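PDB 4XAA: putative oxygenase from Streptomyces viridochromogenes Tue57, which probably acts as an iron- and 2-oxoglutarate-dependent oxygenase in orthosomycin biosynthesis, carrying out oxidative cyclization on a double-stranded beta-helix scaffold. Local coordinates for residues Asn138-Leu143 against Thr209-Tyr214. Residues are numbered along the deposited sequence; the frame is centred on the assembly and turned at random.
Sequences NLSICL and TIVIEY
N138 and V211 meet on the metal-facing side of two neighbouring antiparallel strands in the larger sheet of the double-stranded beta-helix, the fold shared by cupins and PhyH-type oxygenases. Four backbone hydrogen bonds join the strands, two between L139 and I212 and two between I141 and I210; the L139 N to I212 O bond measures 2.8 Å. The pairing sorts the side chains into a mixed inner face, bearing N138, S140, C142, T209, V211 and E213, and an apolar outer one, with L139, I141, I210 and I212.

On the inner face the amide of N138 leans across its partner strand. Its CG stands beside the backbone N (chi1 -78°), and OD1 comes over V211, 3.2 Å from CG1. The same oxygen lies 3.6 Å from CB of E213, whose extended chain brings the carboxylate alongside the amide, the two planes 76° apart. E213 OE2 is engaged by T107 and by a salt bridge to R128, which helps fix the rotation of the acid. With the nickel ion, held by H125, D127 and H196, about 6 Å from the side chain of N138, this end of the strand pair borders the metal site. Farther along, CB of S140 packs against CG2 of T209 at 3.7 Å.

On the apolar face, L139 and Y214 cross at about a right angle, CD2 of L139 reaching CE2 of Y214 at 3.7 Å while CD1 nears CD2 of the ring; helix 90-100 covers this end through A96. L143, just beyond the strand end, brings CD1 to CG1 of I210 at 4.1 Å. Back on the metal side, a water donates to N138 OD1 at 2.6 Å and, weakly, to E213 OE1 at 3.4 Å.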
ATOM      1  N   ASN A 138       5.655   4.455  -2.461  1.00 42.71           N
ATOM      2  CA  ASN A 138       4.343   3.865  -2.638  1.00 38.62           C
ATOM      3  C   ASN A 138       3.303   4.698  -1.941  1.00 39.24           C
ATOM      4  O   ASN A 138       3.469   5.060  -0.779  1.00 40.60           O
ATOM      5  CB  ASN A 138       4.297   2.444  -2.081  1.00 39.21           C
ATOM      6  CG  ASN A 138       4.956   1.418  -3.004  1.00 44.00           C
ATOM      7  OD1 ASN A 138       4.352   0.957  -3.976  1.00 46.70           O
ATOM      8  ND2 ASN A 138       6.191   1.040  -2.685  1.00 45.49           N
ATOM      9  N   LEU A 139       2.224   5.013  -2.644  1.00 38.75           N
ATOM     10  CA  LEU A 139       1.085   5.649  -1.994  1.00 40.18           C
ATOM     11  C   LEU A 139       0.059   4.580  -1.728  1.00 42.65           C
ATOM     12  O   LEU A 139      -0.391   3.906  -2.651  1.00 40.89           O
ATOM     13  CB  LEU A 139       0.478   6.767  -2.850  1.00 45.82           C
ATOM     14  CG  LEU A 139       0.974   8.192  -2.586  1.00 46.31           C
ATOM     15  CD1 LEU A 139       2.465   8.262  -2.791  1.00 43.19           C
ATOM     16  CD2 LEU A 139       0.278   9.170  -3.502  1.00 43.25           C
ATOM     17  N   SER A 140      -0.281   4.403  -0.459  1.00 42.47           N
ATOM     18  CA  SER A 140      -1.285   3.433  -0.079  1.00 39.75           C
ATOM     19  C   SER A 140      -2.551   4.180   0.253  1.00 40.36           C
ATOM     20  O   SER A 140      -2.638   4.847   1.288  1.00 40.21           O
ATOM     21  CB  SER A 140      -0.817   2.588   1.108  1.00 38.74           C
ATOM     22  OG  SER A 140       0.406   1.924   0.813  1.00 40.69           O
ATOM     23  N   ILE A 141      -3.519   4.091  -0.649  1.00 40.74           N
ATOM     24  CA  ILE A 141      -4.821   4.693  -0.427  1.00 46.46           C
ATOM     25  C   ILE A 141      -5.707   3.695   0.296  1.00 42.70           C
ATOM     26  O   ILE A 141      -6.149   2.707  -0.280  1.00 43.85           O
ATOM     27  CB  ILE A 141      -5.502   5.129  -1.743  1.00 42.60           C
ATOM     28  CG1 ILE A 141      -4.550   5.973  -2.593  1.00 38.13           C
ATOM     29  CG2 ILE A 141      -6.763   5.902  -1.433  1.00 42.34           C
ATOM     30  CD1 ILE A 141      -5.024   6.143  -4.028  1.00 40.76           C
ATOM     31  N   CYS A 142      -5.958   3.975   1.566  1.00 41.31           N
ATOM     32  CA  CYS A 142      -6.725   3.092   2.432  1.00 39.55           C
ATOM     33  C   CYS A 142      -8.224   3.239   2.224  1.00 42.94           C
ATOM     34  O   CYS A 142      -8.783   4.327   2.373  1.00 45.37           O
ATOM     35  CB  CYS A 142      -6.338   3.378   3.877  1.00 42.01           C
ATOM     36  SG  CYS A 142      -4.532   3.407   3.995  1.00 47.70           S
ATOM     37  N   LEU A 143      -8.875   2.149   1.852  1.00 37.96           N
ATOM     38  CA  LEU A 143     -10.299   2.198   1.573  1.00 43.96           C
ATOM     39  C   LEU A 143     -11.015   1.637   2.791  1.00 48.17           C
ATOM     40  O   LEU A 143     -12.235   1.570   2.837  1.00 56.54           O
ATOM     41  CB  LEU A 143     -10.648   1.416   0.298  1.00 45.23           C
ATOM     42  CG  LEU A 143      -9.752   1.624  -0.935  1.00 39.95           C
ATOM     43  CD1 LEU A 143     -10.136   0.656  -2.047  1.00 42.78           C
ATOM     44  CD2 LEU A 143      -9.817   3.058  -1.438  1.00 37.71           C
ATOM     45  N   THR A 209      -6.720  -1.800   0.086  1.00 43.65           N
ATOM     46  CA  THR A 209      -5.780  -0.718  -0.134  1.00 42.09           C
ATOM     47  C   THR A 209      -5.437  -0.646  -1.615  1.00 40.53           C
ATOM     48  O   THR A 209      -5.255  -1.673  -2.259  1.00 40.20           O
ATOM     49  CB  THR A 209      -4.497  -0.930   0.711  1.00 41.63           C
ATOM     50  OG1 THR A 209      -4.842  -0.920   2.098  1.00 48.87           O
ATOM     51  CG2 THR A 209      -3.474   0.151   0.461  1.00 41.60           C
ATOM     52  N   ILE A 210      -5.377   0.561  -2.158  1.00 38.78           N
ATOM     53  CA  ILE A 210      -4.824   0.770  -3.491  1.00 39.07           C
ATOM     54  C   ILE A 210      -3.398   1.289  -3.353  1.00 37.25           C
ATOM     55  O   ILE A 210      -3.185   2.386  -2.856  1.00 40.68           O
ATOM     56  CB  ILE A 210      -5.680   1.767  -4.330  1.00 36.78           C
ATOM     57  CG1 ILE A 210      -7.037   1.154  -4.657  1.00 40.36           C
ATOM     58  CG2 ILE A 210      -4.977   2.157  -5.615  1.00 33.72           C
ATOM     59  CD1 ILE A 210      -7.993   2.123  -5.283  1.00 39.22           C
ATOM     60  N   VAL A 211      -2.426   0.484  -3.771  1.00 36.86           N
ATOM     61  CA  VAL A 211      -1.016   0.880  -3.753  1.00 34.98           C
ATOM     62  C   VAL A 211      -0.543   1.294  -5.154  1.00 41.06           C
ATOM     63  O   VAL A 211      -0.625   0.514  -6.126  1.00 37.02           O
ATOM     64  CB  VAL A 211      -0.096  -0.260  -3.240  1.00 32.70           C
ATOM     65  CG1 VAL A 211       1.331   0.235  -3.042  1.00 34.27           C
ATOM     66  CG2 VAL A 211      -0.631  -0.835  -1.958  1.00 34.75           C
ATOM     67  N   ILE A 212      -0.050   2.522  -5.249  1.00 36.31           N
ATOM     68  CA  ILE A 212       0.474   3.052  -6.493  1.00 36.50           C
ATOM     69  C   ILE A 212       1.927   3.427  -6.254  1.00 35.00           C
ATOM     70  O   ILE A 212       2.265   4.069  -5.265  1.00 36.54           O
ATOM     71  CB  ILE A 212      -0.364   4.279  -7.001  1.00 36.71           C
ATOM     72  CG1 ILE A 212      -1.833   3.895  -7.183  1.00 35.71           C
ATOM     73  CG2 ILE A 212       0.167   4.828  -8.313  1.00 33.55           C
ATOM     74  CD1 ILE A 212      -2.676   4.987  -7.848  1.00 35.76           C
ATOM     75  N   GLU A 213       2.810   2.997  -7.135  1.00 37.60           N
ATOM     76  CA  GLU A 213       4.204   3.362  -6.962  1.00 41.89           C
ATOM     77  C   GLU A 213       4.561   4.555  -7.835  1.00 39.30           C
ATOM     78  O   GLU A 213       4.262   4.557  -9.021  1.00 35.69           O
ATOM     79  CB  GLU A 213       5.105   2.181  -7.282  1.00 39.48           C
ATOM     80  CG  GLU A 213       6.575   2.488  -7.153  1.00 44.03           C
ATOM     81  CD  GLU A 213       7.431   1.258  -7.372  1.00 50.08           C
ATOM     82  OE1 GLU A 213       7.317   0.304  -6.567  1.00 56.56           O
ATOM     83  OE2 GLU A 213       8.206   1.239  -8.351  1.00 51.46           O
ATOM     84  N   TYR A 214       5.178   5.569  -7.235  1.00 36.68           N
ATOM     85  CA  TYR A 214       5.614   6.750  -7.969  1.00 38.12           C
ATOM     86  C   TYR A 214       7.113   6.882  -7.902  1.00 40.79           C
ATOM     87  O   TYR A 214       7.711   6.677  -6.839  1.00 39.97           O
ATOM     88  CB  TYR A 214       4.969   8.035  -7.425  1.00 38.66           C
ATOM     89  CG  TYR A 214       3.466   8.059  -7.536  1.00 39.05           C
ATOM     90  CD1 TYR A 214       2.827   8.664  -8.627  1.00 39.44           C
ATOM     91  CD2 TYR A 214       2.682   7.470  -6.556  1.00 39.78           C
ATOM     92  CE1 TYR A 214       1.443   8.677  -8.715  1.00 37.61           C
ATOM     93  CE2 TYR A 214       1.316   7.473  -6.638  1.00 36.09           C
ATOM     94  CZ  TYR A 214       0.702   8.074  -7.709  1.00 38.76           C
ATOM     95  OH  TYR A 214      -0.663   8.047  -7.757  1.00 45.07           O
TER
HETATM   96  O   HOH W   1       4.325  -1.015  -5.643  1.00 39.18           O